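Local coordinates for YcaO (Methanopyrus kandleri, PDB 6CI7), which binds adenine nucleotide and magnesium and, as a YcaO-family cyclodehydratase homologue, probably uses ATP to activate backbone amides of a peptide substrate, at residues A[44-49]-A[66-71]; A[155-160]-A[345-350]; A[219-224]-A[247-252]. All coordinates share one frame; numbering follows the deposited sequence.

Interaction 1: A[44-49]-A[66-71]. With ACP (phosphomethylphosphonic acid adenylate ester), chain G.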
loop_
_atom_site.group_PDB
_atom_site.type_symbol
_atom_site.label_atom_id
_atom_site.label_comp_id
_atom_site.label_asym_id
_atom_site.label_seq_id
_atom_site.Cartn_x
_atom_site.Cartn_y
_atom_site.Cartn_z
ATOM N N PRO A 44 -17.271 5.829 12.372
ATOM C CA PRO A 44 -16.374 5.994 13.521
ATOM C C PRO A 44 -14.896 6.252 13.160
ATOM O O PRO A 44 -14.079 6.425 14.066
ATOM C CB PRO A 44 -16.525 4.656 14.266
ATOM C CG PRO A 44 -16.809 3.656 13.180
ATOM C CD PRO A 44 -17.442 4.401 12.017
ATOM N N ILE A 45 -14.559 6.302 11.872
ATOM C CA ILE A 45 -13.145 6.313 11.434
ATOM C C ILE A 45 -12.628 7.722 11.113
ATOM O O ILE A 45 -13.096 8.352 10.155
ATOM C CB ILE A 45 -12.867 5.348 10.237
ATOM C CG1 ILE A 45 -13.298 3.899 10.557
ATOM C CG2 ILE A 45 -11.403 5.434 9.778
ATOM C CD1 ILE A 45 -12.578 3.219 11.717
ATOM N N PRO A 46 -11.646 8.203 11.907
ATOM C CA PRO A 46 -10.979 9.469 11.623
ATOM C C PRO A 46 -10.220 9.376 10.314
ATOM O O PRO A 46 -9.445 8.424 10.102
ATOM C CB PRO A 46 -9.979 9.640 12.774
ATOM C CG PRO A 46 -10.198 8.513 13.714
ATOM C CD PRO A 46 -11.060 7.493 13.062
ATOM N N VAL A 47 -10.459 10.343 9.443
ATOM C CA VAL A 47 -9.688 10.474 8.221
ATOM C C VAL A 47 -9.066 11.867 8.264
ATOM O O VAL A 47 -9.698 12.827 8.712
ATOM C CB VAL A 47 -10.559 10.264 6.947
ATOM C CG1 VAL A 47 -9.753 10.493 5.667
ATOM C CG2 VAL A 47 -11.158 8.861 6.921
ATOM N N GLU A 48 -7.816 11.957 7.821
ATOM C CA GLU A 48 -7.066 13.205 7.780
ATOM C C GLU A 48 -6.641 13.505 6.350
ATOM O O GLU A 48 -6.178 12.613 5.644
ATOM C CB GLU A 48 -5.851 13.110 8.710
ATOM C CG GLU A 48 -6.225 13.109 10.186
ATOM C CD GLU A 48 -6.665 14.474 10.701
ATOM O OE1 GLU A 48 -6.028 15.483 10.350
ATOM O OE2 GLU A 48 -7.652 14.540 11.464
ATOM N N ILE A 49 -6.827 14.748 5.918
ATOM C CA ILE A 49 -6.489 15.148 4.546
ATOM C C ILE A 49 -5.469 16.273 4.600
ATOM O O ILE A 49 -5.587 17.194 5.412
ATOM C CB ILE A 49 -7.741 15.547 3.709
ATOM C CG1 ILE A 49 -8.674 14.352 3.494
ATOM C CG2 ILE A 49 -7.370 16.096 2.333
ATOM C CD1 ILE A 49 -9.904 14.411 4.364
ATOM N N THR A 66 -7.672 3.927 13.447
ATOM C CA THR A 66 -8.752 3.678 14.404
ATOM C C THR A 66 -8.884 4.817 15.406
ATOM O O THR A 66 -9.957 5.005 15.999
ATOM C CB THR A 66 -8.557 2.367 15.171
ATOM O OG1 THR A 66 -7.280 2.383 15.817
ATOM C CG2 THR A 66 -8.646 1.178 14.225
ATOM N N THR A 67 -7.796 5.566 15.599
ATOM C CA THR A 67 -7.783 6.737 16.486
ATOM C C THR A 67 -7.368 7.991 15.718
ATOM O O THR A 67 -6.725 7.899 14.648
ATOM C CB THR A 67 -6.795 6.571 17.646
ATOM O OG1 THR A 67 -5.467 6.549 17.112
ATOM C CG2 THR A 67 -7.063 5.298 18.445
ATOM N N ARG A 68 -7.732 9.148 16.271
ATOM C CA ARG A 68 -7.361 10.443 15.703
ATOM C C ARG A 68 -5.846 10.649 15.624
ATOM O O ARG A 68 -5.342 11.199 14.627
ATOM C CB ARG A 68 -8.000 11.579 16.496
ATOM C CG ARG A 68 -7.968 12.928 15.794
ATOM C CD ARG A 68 -9.311 13.161 15.133
ATOM N NE ARG A 68 -9.190 13.170 13.695
ATOM C CZ ARG A 68 -10.196 13.009 12.836
ATOM N NH1 ARG A 68 -11.438 12.766 13.250
ATOM N NH2 ARG A 68 -9.932 13.047 11.533
ATOM N N ILE A 69 -5.130 10.214 16.666
ATOM C CA ILE A 69 -3.658 10.282 16.688
ATOM C C ILE A 69 -3.089 9.504 15.491
ATOM O O ILE A 69 -2.368 10.080 14.684
ATOM C CB ILE A 69 -3.042 9.803 18.029
ATOM C CG1 ILE A 69 -3.378 10.800 19.153
ATOM C CG2 ILE A 69 -1.525 9.647 17.891
ATOM C CD1 ILE A 69 -2.991 10.361 20.556
ATOM N N GLN A 70 -3.462 8.227 15.361
ATOM C CA GLN A 70 -2.997 7.403 14.247
ATOM C C GLN A 70 -3.325 7.981 12.859
ATOM O O GLN A 70 -2.454 7.991 11.993
ATOM C CB GLN A 70 -3.461 5.936 14.388
ATOM C CG GLN A 70 -3.055 5.000 13.237
ATOM C CD GLN A 70 -1.562 4.989 12.918
ATOM O OE1 GLN A 70 -0.720 5.221 13.784
ATOM N NE2 GLN A 70 -1.231 4.713 11.658
ATOM N N ALA A 71 -4.551 8.481 12.661
ATOM C CA ALA A 71 -4.897 9.192 11.421
ATOM C C ALA A 71 -3.933 10.352 11.105
ATOM O O ALA A 71 -3.558 10.549 9.953
ATOM C CB ALA A 71 -6.336 9.683 11.463
HETATM P PG ACP G . -1.688 3.668 0.223
HETATM O O1G ACP G . -0.150 3.361 -0.157
HETATM O O2G ACP G . -1.879 5.260 0.365
HETATM O O3G ACP G . -2.533 3.163 -0.875
HETATM P PB ACP G . -1.069 3.298 3.075
HETATM O O1B ACP G . 0.343 2.647 2.630
HETATM O O2B ACP G . -1.052 4.771 2.926
HETATM C C3B ACP G . -2.218 2.820 1.770
HETATM P PA ACP G . -1.161 3.986 5.906
HETATM O O1A ACP G . -1.102 3.181 7.180
HETATM O O2A ACP G . -2.232 5.052 5.876
HETATM O O3A ACP G . -1.390 2.967 4.643
HETATM O "O5'" ACP G . 0.289 4.652 5.780
HETATM C "C5'" ACP G . 0.623 5.989 5.369
HETATM C "C4'" ACP G . 2.148 6.184 5.471
HETATM O "O4'" ACP G . 2.473 6.525 6.826
HETATM C "C3'" ACP G . 2.962 4.920 5.183
HETATM O "O3'" ACP G . 4.259 5.268 4.662
HETATM C "C2'" ACP G . 3.083 4.294 6.556
HETATM O "O2'" ACP G . 4.155 3.396 6.686
HETATM C "C1'" ACP G . 3.280 5.511 7.433
HETATM N N9 ACP G . 2.830 5.251 8.809
HETATM C C8 ACP G . 1.590 4.880 9.158
HETATM N N7 ACP G . 1.492 4.692 10.493
HETATM C C5 ACP G . 2.707 4.946 11.017
HETATM C C6 ACP G . 3.295 4.941 12.381
HETATM N N6 ACP G . 2.526 4.627 13.453
HETATM N N1 ACP G . 4.600 5.268 12.511
HETATM C C2 ACP G . 5.363 5.592 11.436
HETATM N N3 ACP G . 4.901 5.609 10.163
HETATM C C4 ACP G . 3.594 5.311 9.900
HETATM O O HOH W 1 -12.427 4.157 15.100
#
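P46 lies against the guanidinium of R68: its CB sits over the centre of one face, 3.4 Å from R68 CZ. This is the close-packed part of the contact. The proline ring continues along the start of the helix, with P46 CG 3.5 Å from T67 C, and P46 CB meets the methyl of A71 at 3.9 Å. That methyl is also touched by the E48 side chain, at 3.7 Å between E48 CG and A71 CB. R68 starts with CG anti to its own nitrogen (chi1 -165°), then bends at chi2 and chi3, folding its end back over the strand. There it forms a salt bridge with E48, 2.7 Å from R68 NH2 to E48 OE2, with a weak second bond from R68 NE to the same oxygen. The carboxylate is met on its anti side and stands steeply to the guanidinium, the planes being 78° apart, so this is not the flat two-oxygen pairing. S39 gives E48 OE2 a further hydrogen bond.

Toward P44 and T66 the contact loosens. The CB of T66 points away from the strand, and a water joins the backbones instead, donating to P44 O at 3.0 Å and to T66 O at 2.8 Å. T67 caps the helix through OG1, which accepts from Q70 N; Q70 NE2 donates almost straight to ACP N7, and OE1 takes a weak bond from N6.

Strand 45-54 is the middle strand of a three-stranded antiparallel sheet, and helix 68-84 covers one face of it; from V47 and I49, side chains reach helix 241-260 instead.

Interaction 2: A[155-160]-A[345-350]. With ACP (phosphomethylphosphonic acid adenylate ester), chain G.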
loop_
_atom_site.group_PDB
_atom_site.type_symbol
_atom_site.label_atom_id
_atom_site.label_comp_id
_atom_site.label_asym_id
_atom_site.label_seq_id
_atom_site.Cartn_x
_atom_site.Cartn_y
_atom_site.Cartn_z
ATOM N N GLU A 155 13.122 -0.879 9.043
ATOM C CA GLU A 155 12.343 -2.130 9.137
ATOM C C GLU A 155 10.835 -1.921 9.071
ATOM O O GLU A 155 10.145 -2.694 8.413
ATOM C CB GLU A 155 12.686 -2.940 10.394
ATOM C CG GLU A 155 14.054 -3.604 10.363
ATOM C CD GLU A 155 15.162 -2.725 10.936
ATOM O OE1 GLU A 155 14.923 -1.529 11.230
ATOM O OE2 GLU A 155 16.289 -3.241 11.096
ATOM N N GLU A 156 10.326 -0.896 9.749
ATOM C CA GLU A 156 8.902 -0.559 9.654
ATOM C C GLU A 156 8.501 -0.337 8.208
ATOM O O GLU A 156 7.493 -0.888 7.754
ATOM C CB GLU A 156 8.565 0.688 10.452
ATOM C CG GLU A 156 8.407 0.459 11.938
ATOM C CD GLU A 156 8.126 1.752 12.670
ATOM O OE1 GLU A 156 7.950 1.709 13.903
ATOM O OE2 GLU A 156 8.068 2.814 12.005
ATOM N N ALA A 157 9.330 0.422 7.490
ATOM C CA ALA A 157 9.064 0.816 6.122
ATOM C C ALA A 157 9.143 -0.372 5.157
ATOM O O ALA A 157 8.263 -0.535 4.301
ATOM C CB ALA A 157 10.011 1.945 5.710
ATOM N N VAL A 158 10.181 -1.201 5.308
ATOM C CA VAL A 158 10.342 -2.415 4.493
ATOM C C VAL A 158 9.138 -3.335 4.696
ATOM O O VAL A 158 8.549 -3.799 3.717
ATOM C CB VAL A 158 11.676 -3.155 4.768
ATOM C CG1 VAL A 158 11.739 -4.482 4.000
ATOM C CG2 VAL A 158 12.860 -2.272 4.379
ATOM N N ILE A 159 8.749 -3.558 5.953
ATOM C CA ILE A 159 7.569 -4.391 6.241
ATOM C C ILE A 159 6.332 -3.831 5.519
ATOM O O ILE A 159 5.696 -4.543 4.742
ATOM C CB ILE A 159 7.318 -4.562 7.758
ATOM C CG1 ILE A 159 8.387 -5.479 8.373
ATOM C CG2 ILE A 159 5.926 -5.135 8.023
ATOM C CD1 ILE A 159 8.566 -5.313 9.864
ATOM N N GLN A 160 6.045 -2.549 5.735
ATOM C CA GLN A 160 4.847 -1.931 5.203
ATOM C C GLN A 160 4.857 -1.873 3.675
ATOM O O GLN A 160 3.854 -2.197 3.026
ATOM C CB GLN A 160 4.649 -0.551 5.832
ATOM C CG GLN A 160 3.192 -0.121 5.931
ATOM C CD GLN A 160 2.759 0.695 4.739
ATOM O OE1 GLN A 160 3.591 1.210 3.983
ATOM N NE2 GLN A 160 1.445 0.831 4.561
ATOM N N PRO A 345 13.389 7.413 8.009
ATOM C CA PRO A 345 13.568 6.265 7.108
ATOM C C PRO A 345 12.430 6.151 6.081
ATOM O O PRO A 345 11.255 6.108 6.451
ATOM C CB PRO A 345 13.569 5.068 8.065
ATOM C CG PRO A 345 14.111 5.628 9.342
ATOM C CD PRO A 345 13.549 7.021 9.425
ATOM N N VAL A 346 12.791 6.181 4.804
ATOM C CA VAL A 346 11.847 5.957 3.703
ATOM C C VAL A 346 12.528 4.970 2.775
ATOM O O VAL A 346 13.739 5.088 2.514
ATOM C CB VAL A 346 11.477 7.263 2.920
ATOM C CG1 VAL A 346 10.533 6.976 1.746
ATOM C CG2 VAL A 346 10.840 8.302 3.845
ATOM N N VAL A 347 11.757 3.990 2.305
ATOM C CA VAL A 347 12.242 3.031 1.306
ATOM C C VAL A 347 11.287 2.931 0.121
ATOM O O VAL A 347 10.115 3.335 0.211
ATOM C CB VAL A 347 12.536 1.613 1.894
ATOM C CG1 VAL A 347 13.373 1.688 3.173
ATOM C CG2 VAL A 347 11.253 0.829 2.147
ATOM N N ARG A 348 11.816 2.416 -0.991
ATOM C CA ARG A 348 11.016 1.863 -2.073
ATOM C C ARG A 348 11.307 0.376 -2.157
ATOM O O ARG A 348 12.471 -0.021 -2.325
ATOM C CB ARG A 348 11.393 2.482 -3.405
ATOM C CG ARG A 348 10.472 2.062 -4.532
ATOM C CD ARG A 348 9.371 3.092 -4.580
ATOM N NE ARG A 348 8.232 2.683 -5.374
ATOM C CZ ARG A 348 7.848 3.301 -6.476
ATOM N NH1 ARG A 348 8.532 4.348 -6.929
ATOM N NH2 ARG A 348 6.784 2.856 -7.124
ATOM N N VAL A 349 10.262 -0.441 -2.060
ATOM C CA VAL A 349 10.422 -1.882 -2.176
ATOM C C VAL A 349 9.951 -2.319 -3.555
ATOM O O VAL A 349 8.838 -1.962 -3.994
ATOM C CB VAL A 349 9.691 -2.653 -1.046
ATOM C CG1 VAL A 349 9.708 -4.158 -1.293
ATOM C CG2 VAL A 349 10.312 -2.341 0.311
ATOM N N ARG A 350 10.813 -3.074 -4.241
ATOM C CA ARG A 350 10.422 -3.741 -5.484
ATOM C C ARG A 350 10.519 -5.250 -5.344
ATOM O O ARG A 350 11.460 -5.778 -4.751
ATOM C CB ARG A 350 11.238 -3.253 -6.695
ATOM C CG ARG A 350 11.480 -1.743 -6.792
ATOM C CD ARG A 350 10.221 -0.873 -6.908
ATOM N NE ARG A 350 9.444 -1.114 -8.128
ATOM C CZ ARG A 350 8.128 -1.325 -8.160
ATOM N NH1 ARG A 350 7.400 -1.301 -7.034
ATOM N NH2 ARG A 350 7.534 -1.556 -9.329
HETATM P PG ACP G . -1.688 3.668 0.223
HETATM O O1G ACP G . -0.150 3.361 -0.157
HETATM O O2G ACP G . -1.879 5.260 0.365
HETATM O O3G ACP G . -2.533 3.163 -0.875
HETATM P PB ACP G . -1.069 3.298 3.075
HETATM O O1B ACP G . 0.343 2.647 2.630
HETATM O O2B ACP G . -1.052 4.771 2.926
HETATM C C3B ACP G . -2.218 2.820 1.770
HETATM P PA ACP G . -1.161 3.986 5.906
HETATM O O1A ACP G . -1.102 3.181 7.180
HETATM O O2A ACP G . -2.232 5.052 5.876
HETATM O O3A ACP G . -1.390 2.967 4.643
HETATM O "O5'" ACP G . 0.289 4.652 5.780
HETATM C "C5'" ACP G . 0.623 5.989 5.369
HETATM C "C4'" ACP G . 2.148 6.184 5.471
HETATM O "O4'" ACP G . 2.473 6.525 6.826
HETATM C "C3'" ACP G . 2.962 4.920 5.183
HETATM O "O3'" ACP G . 4.259 5.268 4.662
HETATM C "C2'" ACP G . 3.083 4.294 6.556
HETATM O "O2'" ACP G . 4.155 3.396 6.686
HETATM C "C1'" ACP G . 3.280 5.511 7.433
HETATM N N9 ACP G . 2.830 5.251 8.809
HETATM C C8 ACP G . 1.590 4.880 9.158
HETATM N N7 ACP G . 1.492 4.692 10.493
HETATM C C5 ACP G . 2.707 4.946 11.017
HETATM C C6 ACP G . 3.295 4.941 12.381
HETATM N N6 ACP G . 2.526 4.627 13.453
HETATM N N1 ACP G . 4.600 5.268 12.511
HETATM C C2 ACP G . 5.363 5.592 11.436
HETATM N N3 ACP G . 4.901 5.609 10.163
HETATM C C4 ACP G . 3.594 5.311 9.900
#
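V347 has its CG2 between its backbone nitrogen and carbonyl carbon (chi1 -48° for CG1), and this rotation sets the methyl against A157 and V158 of the helix. In V158, CG1 stands anti to the nitrogen (chi1 174°), which puts CG2 anti to the carbonyl carbon and against the same V347 methyl. This is a helix laid on the face of an antiparallel sheet, within the YcaO domain: the axes of 155-160 and 346-350 pass 7.6 Å apart and run in nearly the same sense, 29° from parallel. A157 CB lies 3.9 Å from V347 CG2, and the small alanine lets helix and strand come this near. V158 CG2 approaches V347 CG2 at 4.1 Å, the two side chains crossing at about a right angle. One step further along, V349 CG2 rests under the V158 backbone, 4.1 Å from V158 O. The side chains that meet here are all buried and apolar.

Another flank of the helix meets the nucleotide. E156 is held by R12 and by the amides of A13 and R152, and its OE2 stands 3.9 Å from C2 of the adenine. Q160 OE1 accepts a hydrogen bond from S149 OG, which helps fix which way the amide faces. Replacing Q160 with a leucine would probably leave a beta-phosphate oxygen without its amide donor and S149 without its amide partner. As it stands, the bond is short and almost straight: Q160 NE2 reaches ACP O1B at 2.9 Å.

Interaction 3: A[219-224]-A[247-252]. With ACP (phosphomethylphosphonic acid adenylate ester), chain G.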
loop_
_atom_site.group_PDB
_atom_site.type_symbol
_atom_site.label_atom_id
_atom_site.label_comp_id
_atom_site.label_asym_id
_atom_site.label_seq_id
_atom_site.Cartn_x
_atom_site.Cartn_y
_atom_site.Cartn_z
ATOM N N VAL A 219 -6.890 -8.865 2.031
ATOM C CA VAL A 219 -8.327 -8.674 2.186
ATOM C C VAL A 219 -8.804 -7.484 1.360
ATOM O O VAL A 219 -8.175 -6.424 1.347
ATOM C CB VAL A 219 -8.714 -8.521 3.674
ATOM C CG1 VAL A 219 -10.173 -8.115 3.857
ATOM C CG2 VAL A 219 -8.415 -9.805 4.432
ATOM N N GLY A 220 -9.919 -7.681 0.667
ATOM C CA GLY A 220 -10.580 -6.617 -0.083
ATOM C C GLY A 220 -11.912 -6.272 0.550
ATOM O O GLY A 220 -12.624 -7.155 1.052
ATOM N N ALA A 221 -12.227 -4.980 0.561
ATOM C CA ALA A 221 -13.535 -4.507 0.973
ATOM C C ALA A 221 -14.130 -3.721 -0.183
ATOM O O ALA A 221 -13.465 -2.829 -0.743
ATOM C CB ALA A 221 -13.439 -3.655 2.238
ATOM N N VAL A 222 -15.365 -4.081 -0.544
ATOM C CA VAL A 222 -16.117 -3.457 -1.645
ATOM C C VAL A 222 -17.433 -2.895 -1.117
ATOM O O VAL A 222 -18.071 -3.512 -0.247
ATOM C CB VAL A 222 -16.429 -4.439 -2.806
ATOM C CG1 VAL A 222 -15.185 -4.718 -3.632
ATOM C CG2 VAL A 222 -17.032 -5.749 -2.297
ATOM N N THR A 223 -17.830 -1.731 -1.636
ATOM C CA THR A 223 -19.091 -1.121 -1.229
ATOM C C THR A 223 -20.155 -1.111 -2.323
ATOM O O THR A 223 -19.849 -1.098 -3.522
ATOM C CB THR A 223 -18.922 0.317 -0.685
ATOM O OG1 THR A 223 -18.391 1.167 -1.708
ATOM C CG2 THR A 223 -18.020 0.348 0.545
ATOM N N GLU A 224 -21.401 -1.120 -1.863
ATOM C CA GLU A 224 -22.573 -0.814 -2.663
ATOM C C GLU A 224 -23.189 0.465 -2.093
ATOM O O GLU A 224 -23.323 0.599 -0.882
ATOM C CB GLU A 224 -23.558 -1.956 -2.537
ATOM C CG GLU A 224 -24.239 -2.349 -3.825
ATOM C CD GLU A 224 -24.887 -3.712 -3.720
ATOM O OE1 GLU A 224 -24.169 -4.706 -3.469
ATOM O OE2 GLU A 224 -26.118 -3.787 -3.892
ATOM N N ARG A 247 -7.267 -2.777 7.716
ATOM C CA ARG A 247 -6.697 -1.897 6.699
ATOM C C ARG A 247 -7.584 -1.735 5.452
ATOM O O ARG A 247 -7.650 -0.645 4.871
ATOM C CB ARG A 247 -5.299 -2.380 6.336
ATOM C CG ARG A 247 -4.297 -2.165 7.465
ATOM C CD ARG A 247 -2.880 -2.538 7.056
ATOM N NE ARG A 247 -2.411 -1.754 5.912
ATOM C CZ ARG A 247 -2.053 -0.472 5.930
ATOM N NH1 ARG A 247 -2.101 0.257 7.045
ATOM N NH2 ARG A 247 -1.658 0.097 4.800
ATOM N N ALA A 248 -8.282 -2.807 5.069
ATOM C CA ALA A 248 -9.274 -2.750 4.001
ATOM C C ALA A 248 -10.448 -1.821 4.355
ATOM O O ALA A 248 -10.830 -0.962 3.540
ATOM C CB ALA A 248 -9.767 -4.149 3.653
ATOM N N LEU A 249 -10.998 -1.989 5.565
ATOM C CA LEU A 249 -12.089 -1.148 6.088
ATOM C C LEU A 249 -11.688 0.318 6.240
ATOM O O LEU A 249 -12.450 1.220 5.850
ATOM C CB LEU A 249 -12.621 -1.707 7.414
ATOM C CG LEU A 249 -13.318 -3.069 7.327
ATOM C CD1 LEU A 249 -13.624 -3.613 8.707
ATOM C CD2 LEU A 249 -14.585 -2.991 6.485
ATOM N N LEU A 250 -10.485 0.542 6.773
ATOM C CA LEU A 250 -9.911 1.884 6.899
ATOM C C LEU A 250 -9.725 2.571 5.541
ATOM O O LEU A 250 -9.942 3.785 5.409
ATOM C CB LEU A 250 -8.582 1.856 7.678
ATOM C CG LEU A 250 -8.570 1.499 9.181
ATOM C CD1 LEU A 250 -7.165 1.591 9.729
ATOM C CD2 LEU A 250 -9.478 2.342 10.048
ATOM N N GLU A 251 -9.349 1.793 4.533
ATOM C CA GLU A 251 -9.146 2.333 3.187
ATOM C C GLU A 251 -10.456 2.719 2.487
ATOM O O GLU A 251 -10.482 3.663 1.697
ATOM C CB GLU A 251 -8.317 1.368 2.338
ATOM C CG GLU A 251 -7.622 2.055 1.188
ATOM C CD GLU A 251 -6.282 1.451 0.913
ATOM O OE1 GLU A 251 -6.228 0.518 0.061
ATOM O OE2 GLU A 251 -5.306 1.904 1.569
ATOM N N VAL A 252 -11.534 1.994 2.797
ATOM C CA VAL A 252 -12.886 2.365 2.361
ATOM C C VAL A 252 -13.274 3.723 2.949
ATOM O O VAL A 252 -13.701 4.631 2.216
ATOM C CB VAL A 252 -13.914 1.285 2.763
ATOM C CG1 VAL A 252 -15.343 1.824 2.691
ATOM C CG2 VAL A 252 -13.755 0.055 1.887
HETATM P PG ACP G . -1.688 3.668 0.223
HETATM O O1G ACP G . -0.150 3.361 -0.157
HETATM O O2G ACP G . -1.879 5.260 0.365
HETATM O O3G ACP G . -2.533 3.163 -0.875
HETATM P PB ACP G . -1.069 3.298 3.075
HETATM O O1B ACP G . 0.343 2.647 2.630
HETATM O O2B ACP G . -1.052 4.771 2.926
HETATM C C3B ACP G . -2.218 2.820 1.770
HETATM P PA ACP G . -1.161 3.986 5.906
HETATM O O1A ACP G . -1.102 3.181 7.180
HETATM O O2A ACP G . -2.232 5.052 5.876
HETATM O O3A ACP G . -1.390 2.967 4.643
HETATM O "O5'" ACP G . 0.289 4.652 5.780
HETATM C "C5'" ACP G . 0.623 5.989 5.369
HETATM C "C4'" ACP G . 2.148 6.184 5.471
HETATM O "O4'" ACP G . 2.473 6.525 6.826
HETATM C "C3'" ACP G . 2.962 4.920 5.183
HETATM O "O3'" ACP G . 4.259 5.268 4.662
HETATM C "C2'" ACP G . 3.083 4.294 6.556
HETATM O "O2'" ACP G . 4.155 3.396 6.686
HETATM C "C1'" ACP G . 3.280 5.511 7.433
HETATM N N9 ACP G . 2.830 5.251 8.809
HETATM C C8 ACP G . 1.590 4.880 9.158
HETATM N N7 ACP G . 1.492 4.692 10.493
HETATM C C5 ACP G . 2.707 4.946 11.017
HETATM C C6 ACP G . 3.295 4.941 12.381
HETATM N N6 ACP G . 2.526 4.627 13.453
HETATM N N1 ACP G . 4.600 5.268 12.511
HETATM C C2 ACP G . 5.363 5.592 11.436
HETATM N N3 ACP G . 4.901 5.609 10.163
HETATM C C4 ACP G . 3.594 5.311 9.900
#
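A221 and A248 meet methyl to methyl, CB to CB at 4.0 Å, where strand 219-224 and helix 247-252 come nearest. The apolar contacts run along the strand in alternate residues. V219 CG1 lies 4.0 Å from A248 CB, and that methyl also sits 3.6 Å from V219 O, so the helix rests on the strand's backbone as well as on its side chains. A221 CB receives V252 CG2 at 3.7 Å, with L249 CD2 more loosely placed, roughly at right angles to that approach. Further on, T223 and V252 reach for each other tip to tip, T223 CG2 to V252 CG1. V252 serves both neighbours because its branches diverge: CG1 is anti to the backbone nitrogen (chi1 163°) and goes to the threonine, CG2 to the alanine. Small residues at the centre suit the short distance between the axes, 7.3 Å, at an angle of 33°.

Polar bonds lie to the sides of this seam. The hydroxyl of T223 is engaged elsewhere: OG1 hydrogen-bonds with V232 N and E230 O, in the chain just before strand 233-238. On the helix, R247 points from the strand to the nucleotide and grips it with two nearly straight bonds, R247 NH1 to ACP O1A at 3.1 Å and R247 NH2 to ACP O3A at 2.9 Å. A bend at chi3 (59°) helps turn the guanidinium toward these oxygens, and E9 O takes a further bond from NH1. The arginine probably offsets charge on the phosphate chain.

Strand 217-224 is the middle of three antiparallel strands, flanked by 203-209 and 233-238; helix 241-260 covers one face of the sheet and on its far side turns toward helix 154-176, where R247 touches Q160.

Interactions 2 and 3 are buried and alike, each a helix resting on a sheet strand through alanine and valine, yet they lie on opposite sides of the chain's centre. Interaction 1 is partly buried and different in kind: a salt bridge and a proline over a guanidinium do the work, and water enters at its edge. No two share a helix or strand, but interactions 1 and 3 touch where I45 CD1 packs on L250 CD2. In all three the helix carries a side chain to the same nucleotide: Q70 to the adenine, Q160 and R247 to the phosphates. These last two bring interactions 2 and 3 together at the ligand.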